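Local coordinates for protein decaprenyl diphosphate synthase (Rhodobacter capsulatus, PDB 3MZV) that probably makes a long all-trans polyprenyl diphosphate, the quinone side-chain precursor, by magnesium-dependent addition of isopentenyl diphosphate units to farnesyl diphosphate, at residues I171-R174 and V175-G178; M247-I250 and K251-L255. All coordinates share one frame; numbering follows the deposited sequence.

Both contacts are local, each running along one helix, and along the chain they follow in series, neither nesting nor crossing. Contact 1 comes first, where I171-R174 meets V175-G178 in the opening turns of the long helix 169-194. The chain then passes through helix 199-224 and the short helix 238-241 before contact 2, which takes up the whole of the short helix 247-254 and L255 at its end. Although their centres lie about 15 Å apart, the two touch: CB of Y172 rests 3.4 Å from CD1 of I250, and M247 also packs on Y172. Y172 thus joins helix 169-194 to helix 247-254, within the mainly helical polyprenyl synthase fold.

Contact 1 (I171-R174 and V175-G178); sequences IYLR and VIRG
The first turns of helix 169-194, one of the long helices of the polyprenyl synthase fold, bring Y172 and I176 together one turn apart. I176 sets CG2 over a face of the Y172 ring, 4.0 Å from the centroid and 28° off the ring normal, a CH-pi contact in which CG2 lies nearest CE1 of Y172 (3.6 Å). CD1 of I176 comes to the same side of the ring, 3.7 Å from CE2 of Y172, so both methyls lie against its hydroxyl end. In I176, chi1 65° puts CG1 between the backbone N and the carbonyl carbon, and the extended second torsion (chi2 177°) carries CD1 on to the ring. The Y172 hydroxyl is hydrogen-bonded to D221, and this bond together with the two methyls should limit the swing of the ring. On the neighbouring side of the helix L173 lies against R177: CD2 of L173 is 3.6 Å from NH2 of R177, while CD1 of L173 lies over one face of the guanidinium. The arginine's NH1 makes a salt bridge to D210 of helix 199-224, on which I176 also packs. Beneath the side chains the backbone bonds run i to i+4, with R177 N 2.9 Å from L173 O. Such i/i+4 pairing, with different sides of the helix turned to helices 199-224, 138-161 and 247-254, is characteristic of the alpha-helical bundle of the terpenoid synthase fold.

Contact 2 (M247-I250 and K251-L255); sequences MPVI and KAVAL
The carbonyl oxygen of M247 accepts the backbone N-H of K251 at 2.9 Å, a nearly straight bond (170° at the hydrogen) in the first turn of helix 247-254. The K251 side chain starts out past the same oxygen, its CB and CG each 3.5 Å from M247 O, then runs side by side with the methionine. CE of K251 reaches CG of M247 at 3.6 Å and SD of M247 at 3.8 Å. The lysine is extended through CE and bends only at its last torsion (chi4 -66°), which turns NZ aside from this apolar strip to a salt bridge with E169 of helix 169-194. Farther along, V249 and V253 meet through CG1 and CG2 at 3.9 Å, and both also pack on W264 of helix 258-270. Their backbones are joined by V253 N to V249 O, whereas the bond from A252 N to P248 O is weak at 3.4 Å; P248 O has a second partner in the hydroxyl of T290. The chemistry implies a divided lysine: its outer methylenes lie along the methionine side chain and the chain also packs on helix 290-308, while its ammonium group, probably stabilised by the glutamate, ties this short helix to helix 169-194.

Contact 1 (I171-R174 and V175-G178)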
ATOM      1  N   ILE B 171      15.223  19.613   6.784  1.00 39.35           N
ATOM      2  CA  ILE B 171      14.866  18.486   5.910  1.00 38.75           C
ATOM      3  C   ILE B 171      14.882  17.190   6.662  1.00 38.47           C
ATOM      4  O   ILE B 171      13.975  16.352   6.497  1.00 38.25           O
ATOM      5  CB  ILE B 171      15.749  18.438   4.636  1.00 39.42           C
ATOM      6  CG1 ILE B 171      15.414  19.662   3.792  1.00 40.77           C
ATOM      7  CG2 ILE B 171      15.568  17.109   3.850  1.00 38.87           C
ATOM      8  CD1 ILE B 171      16.372  19.976   2.645  1.00 44.19           C
ATOM      9  N   TYR B 172      15.911  17.004   7.503  1.00 36.94           N
ATOM     10  CA  TYR B 172      16.019  15.801   8.297  1.00 36.27           C
ATOM     11  C   TYR B 172      14.799  15.643   9.209  1.00 35.28           C
ATOM     12  O   TYR B 172      14.301  14.531   9.345  1.00 35.13           O
ATOM     13  CB  TYR B 172      17.325  15.778   9.108  1.00 35.78           C
ATOM     14  CG  TYR B 172      17.390  14.732  10.219  1.00 36.64           C
ATOM     15  CD1 TYR B 172      17.605  13.417   9.933  1.00 35.04           C
ATOM     16  CD2 TYR B 172      17.218  15.096  11.554  1.00 37.75           C
ATOM     17  CE1 TYR B 172      17.665  12.469  10.920  1.00 36.16           C
ATOM     18  CE2 TYR B 172      17.300  14.136  12.588  1.00 39.74           C
ATOM     19  CZ  TYR B 172      17.496  12.834  12.260  1.00 37.57           C
ATOM     20  OH  TYR B 172      17.564  11.847  13.261  1.00 41.39           O
ATOM     21  N   LEU B 173      14.387  16.733   9.860  1.00 35.30           N
ATOM     22  CA  LEU B 173      13.218  16.722  10.746  1.00 36.84           C
ATOM     23  C   LEU B 173      11.943  16.340   9.955  1.00 36.34           C
ATOM     24  O   LEU B 173      11.122  15.593  10.430  1.00 36.79           O
ATOM     25  CB  LEU B 173      13.028  18.072  11.430  1.00 36.99           C
ATOM     26  CG  LEU B 173      11.792  18.096  12.326  1.00 40.63           C
ATOM     27  CD1 LEU B 173      11.882  16.983  13.425  1.00 45.50           C
ATOM     28  CD2 LEU B 173      11.591  19.478  12.956  1.00 45.08           C
ATOM     29  N   ARG B 174      11.831  16.824   8.737  1.00 38.08           N
ATOM     30  CA  ARG B 174      10.719  16.466   7.862  1.00 39.41           C
ATOM     31  C   ARG B 174      10.725  14.976   7.528  1.00 38.22           C
ATOM     32  O   ARG B 174       9.674  14.345   7.518  1.00 37.26           O
ATOM     33  CB  ARG B 174      10.801  17.326   6.608  1.00 41.76           C
ATOM     34  CG  ARG B 174       9.606  17.294   5.665  1.00 48.45           C
ATOM     35  CD  ARG B 174       9.357  18.736   5.124  1.00 57.68           C
ATOM     36  NE  ARG B 174      10.587  19.542   5.015  1.00 63.22           N
ATOM     37  CZ  ARG B 174      10.646  20.881   5.064  1.00 68.62           C
ATOM     38  NH1 ARG B 174      11.825  21.501   4.944  1.00 69.73           N
ATOM     39  NH2 ARG B 174       9.548  21.617   5.222  1.00 71.39           N
ATOM     40  N   VAL B 175      11.900  14.406   7.275  1.00 36.50           N
ATOM     41  CA  VAL B 175      12.013  13.000   6.963  1.00 37.15           C
ATOM     42  C   VAL B 175      11.599  12.182   8.159  1.00 37.71           C
ATOM     43  O   VAL B 175      10.834  11.217   8.032  1.00 38.56           O
ATOM     44  CB  VAL B 175      13.446  12.592   6.576  1.00 37.23           C
ATOM     45  CG1 VAL B 175      13.640  11.080   6.709  1.00 37.64           C
ATOM     46  CG2 VAL B 175      13.806  13.144   5.165  1.00 38.82           C
ATOM     47  N   ILE B 176      12.110  12.517   9.342  1.00 36.46           N
ATOM     48  CA  ILE B 176      11.815  11.660  10.456  1.00 37.31           C
ATOM     49  C   ILE B 176      10.350  11.844  10.901  1.00 37.94           C
ATOM     50  O   ILE B 176       9.765  10.887  11.371  1.00 36.67           O
ATOM     51  CB  ILE B 176      12.833  11.791  11.626  1.00 37.50           C
ATOM     52  CG1 ILE B 176      12.794  13.174  12.269  1.00 37.89           C
ATOM     53  CG2 ILE B 176      14.238  11.446  11.093  1.00 38.40           C
ATOM     54  CD1 ILE B 176      13.791  13.311  13.528  1.00 36.77           C
ATOM     55  N   ARG B 177       9.812  13.056  10.763  1.00 39.43           N
ATOM     56  CA  ARG B 177       8.414  13.372  11.112  1.00 42.12           C
ATOM     57  C   ARG B 177       7.475  12.582  10.203  1.00 42.80           C
ATOM     58  O   ARG B 177       6.485  12.013  10.657  1.00 44.51           O
ATOM     59  CB  ARG B 177       8.149  14.894  11.033  1.00 42.28           C
ATOM     60  CG  ARG B 177       6.753  15.364  11.459  1.00 45.67           C
ATOM     61  CD  ARG B 177       6.813  16.838  11.823  1.00 45.73           C
ATOM     62  NE  ARG B 177       6.839  17.174  13.239  1.00 44.58           N
ATOM     63  CZ  ARG B 177       7.385  18.291  13.737  1.00 46.52           C
ATOM     64  NH1 ARG B 177       7.332  18.553  15.039  1.00 46.06           N
ATOM     65  NH2 ARG B 177       8.019  19.153  12.944  1.00 46.40           N
ATOM     66  N   GLY B 178       7.805  12.494   8.919  1.00 43.73           N
ATOM     67  CA  GLY B 178       7.005  11.709   7.987  1.00 43.64           C
ATOM     68  C   GLY B 178       7.131  10.208   8.191  1.00 43.27           C
ATOM     69  O   GLY B 178       6.131   9.510   8.364  1.00 43.72           O
TER

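Contact 2 (M247-I250 and K251-L255)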
ATOM      1  N   MET B 247      21.034  13.517  11.538  1.00 34.04           N
ATOM      2  CA  MET B 247      21.520  14.623  12.356  1.00 33.49           C
ATOM      3  C   MET B 247      23.046  14.621  12.641  1.00 32.88           C
ATOM      4  O   MET B 247      23.677  15.656  12.461  1.00 33.51           O
ATOM      5  CB  MET B 247      20.711  14.759  13.658  1.00 33.44           C
ATOM      6  CG  MET B 247      20.901  16.021  14.368  1.00 35.65           C
ATOM      7  SD  MET B 247      19.777  16.277  15.848  1.00 32.51           S
ATOM      8  CE  MET B 247      18.486  17.266  15.009  1.00 38.18           C
ATOM      9  N   PRO B 248      23.628  13.494  13.101  1.00 33.40           N
ATOM     10  CA  PRO B 248      25.048  13.559  13.509  1.00 33.36           C
ATOM     11  C   PRO B 248      25.951  13.829  12.297  1.00 32.80           C
ATOM     12  O   PRO B 248      27.001  14.440  12.412  1.00 32.05           O
ATOM     13  CB  PRO B 248      25.330  12.170  14.064  1.00 34.20           C
ATOM     14  CG  PRO B 248      24.036  11.465  14.053  1.00 34.57           C
ATOM     15  CD  PRO B 248      23.008  12.207  13.454  1.00 33.73           C
ATOM     16  N   VAL B 249      25.528  13.372  11.117  1.00 32.80           N
ATOM     17  CA  VAL B 249      26.264  13.691   9.892  1.00 32.23           C
ATOM     18  C   VAL B 249      26.034  15.100   9.471  1.00 32.59           C
ATOM     19  O   VAL B 249      26.979  15.809   9.188  1.00 31.14           O
ATOM     20  CB  VAL B 249      25.906  12.757   8.727  1.00 32.96           C
ATOM     21  CG1 VAL B 249      26.703  13.127   7.432  1.00 32.53           C
ATOM     22  CG2 VAL B 249      26.122  11.301   9.127  1.00 32.70           C
ATOM     23  N   ILE B 250      24.762  15.519   9.376  1.00 32.97           N
ATOM     24  CA  ILE B 250      24.442  16.896   8.939  1.00 33.19           C
ATOM     25  C   ILE B 250      25.211  17.947   9.780  1.00 33.76           C
ATOM     26  O   ILE B 250      25.766  18.908   9.258  1.00 34.36           O
ATOM     27  CB  ILE B 250      22.927  17.146   9.076  1.00 32.74           C
ATOM     28  CG1 ILE B 250      22.168  16.287   8.079  1.00 32.85           C
ATOM     29  CG2 ILE B 250      22.602  18.631   8.921  1.00 33.64           C
ATOM     30  CD1 ILE B 250      20.636  16.151   8.458  1.00 34.54           C
ATOM     31  N   LYS B 251      25.185  17.764  11.091  1.00 32.96           N
ATOM     32  CA  LYS B 251      25.861  18.709  11.994  1.00 32.68           C
ATOM     33  C   LYS B 251      27.378  18.717  11.763  1.00 32.61           C
ATOM     34  O   LYS B 251      27.989  19.755  11.821  1.00 32.88           O
ATOM     35  CB  LYS B 251      25.568  18.376  13.446  1.00 32.53           C
ATOM     36  CG  LYS B 251      24.173  18.764  13.901  1.00 33.08           C
ATOM     37  CD  LYS B 251      23.983  18.484  15.384  1.00 36.57           C
ATOM     38  CE  LYS B 251      22.575  18.855  15.900  1.00 37.51           C
ATOM     39  NZ  LYS B 251      22.339  20.320  15.842  1.00 37.79           N
ATOM     40  N   ALA B 252      27.986  17.573  11.474  1.00 32.64           N
ATOM     41  CA  ALA B 252      29.445  17.527  11.263  1.00 31.68           C
ATOM     42  C   ALA B 252      29.767  18.172   9.893  1.00 31.55           C
ATOM     43  O   ALA B 252      30.739  18.916   9.760  1.00 31.61           O
ATOM     44  CB  ALA B 252      29.951  16.073  11.374  1.00 30.20           C
ATOM     45  N   VAL B 253      28.939  17.923   8.886  1.00 31.68           N
ATOM     46  CA  VAL B 253      29.149  18.471   7.569  1.00 34.26           C
ATOM     47  C   VAL B 253      29.072  19.999   7.604  1.00 36.10           C
ATOM     48  O   VAL B 253      29.883  20.664   6.985  1.00 36.97           O
ATOM     49  CB  VAL B 253      28.168  17.925   6.530  1.00 34.22           C
ATOM     50  CG1 VAL B 253      28.214  18.749   5.171  1.00 35.88           C
ATOM     51  CG2 VAL B 253      28.455  16.432   6.274  1.00 31.15           C
ATOM     52  N   ALA B 254      28.133  20.534   8.370  1.00 36.80           N
ATOM     53  CA  ALA B 254      27.984  21.980   8.534  1.00 37.63           C
ATOM     54  C   ALA B 254      29.196  22.643   9.174  1.00 37.65           C
ATOM     55  O   ALA B 254      29.483  23.811   8.893  1.00 38.34           O
ATOM     56  CB  ALA B 254      26.679  22.293   9.366  1.00 37.88           C
ATOM     57  N   LEU B 255      29.935  21.906  10.004  1.00 36.75           N
ATOM     58  CA  LEU B 255      31.121  22.399  10.679  1.00 37.35           C
ATOM     59  C   LEU B 255      32.456  22.055   9.964  1.00 37.46           C
ATOM     60  O   LEU B 255      33.511  22.384  10.456  1.00 37.18           O
ATOM     61  CB  LEU B 255      31.154  21.837  12.110  1.00 36.66           C
ATOM     62  CG  LEU B 255      29.970  22.329  12.979  1.00 38.94           C
ATOM     63  CD1 LEU B 255      29.953  21.677  14.357  1.00 37.94           C
ATOM     64  CD2 LEU B 255      30.072  23.875  13.121  1.00 39.17           C
TER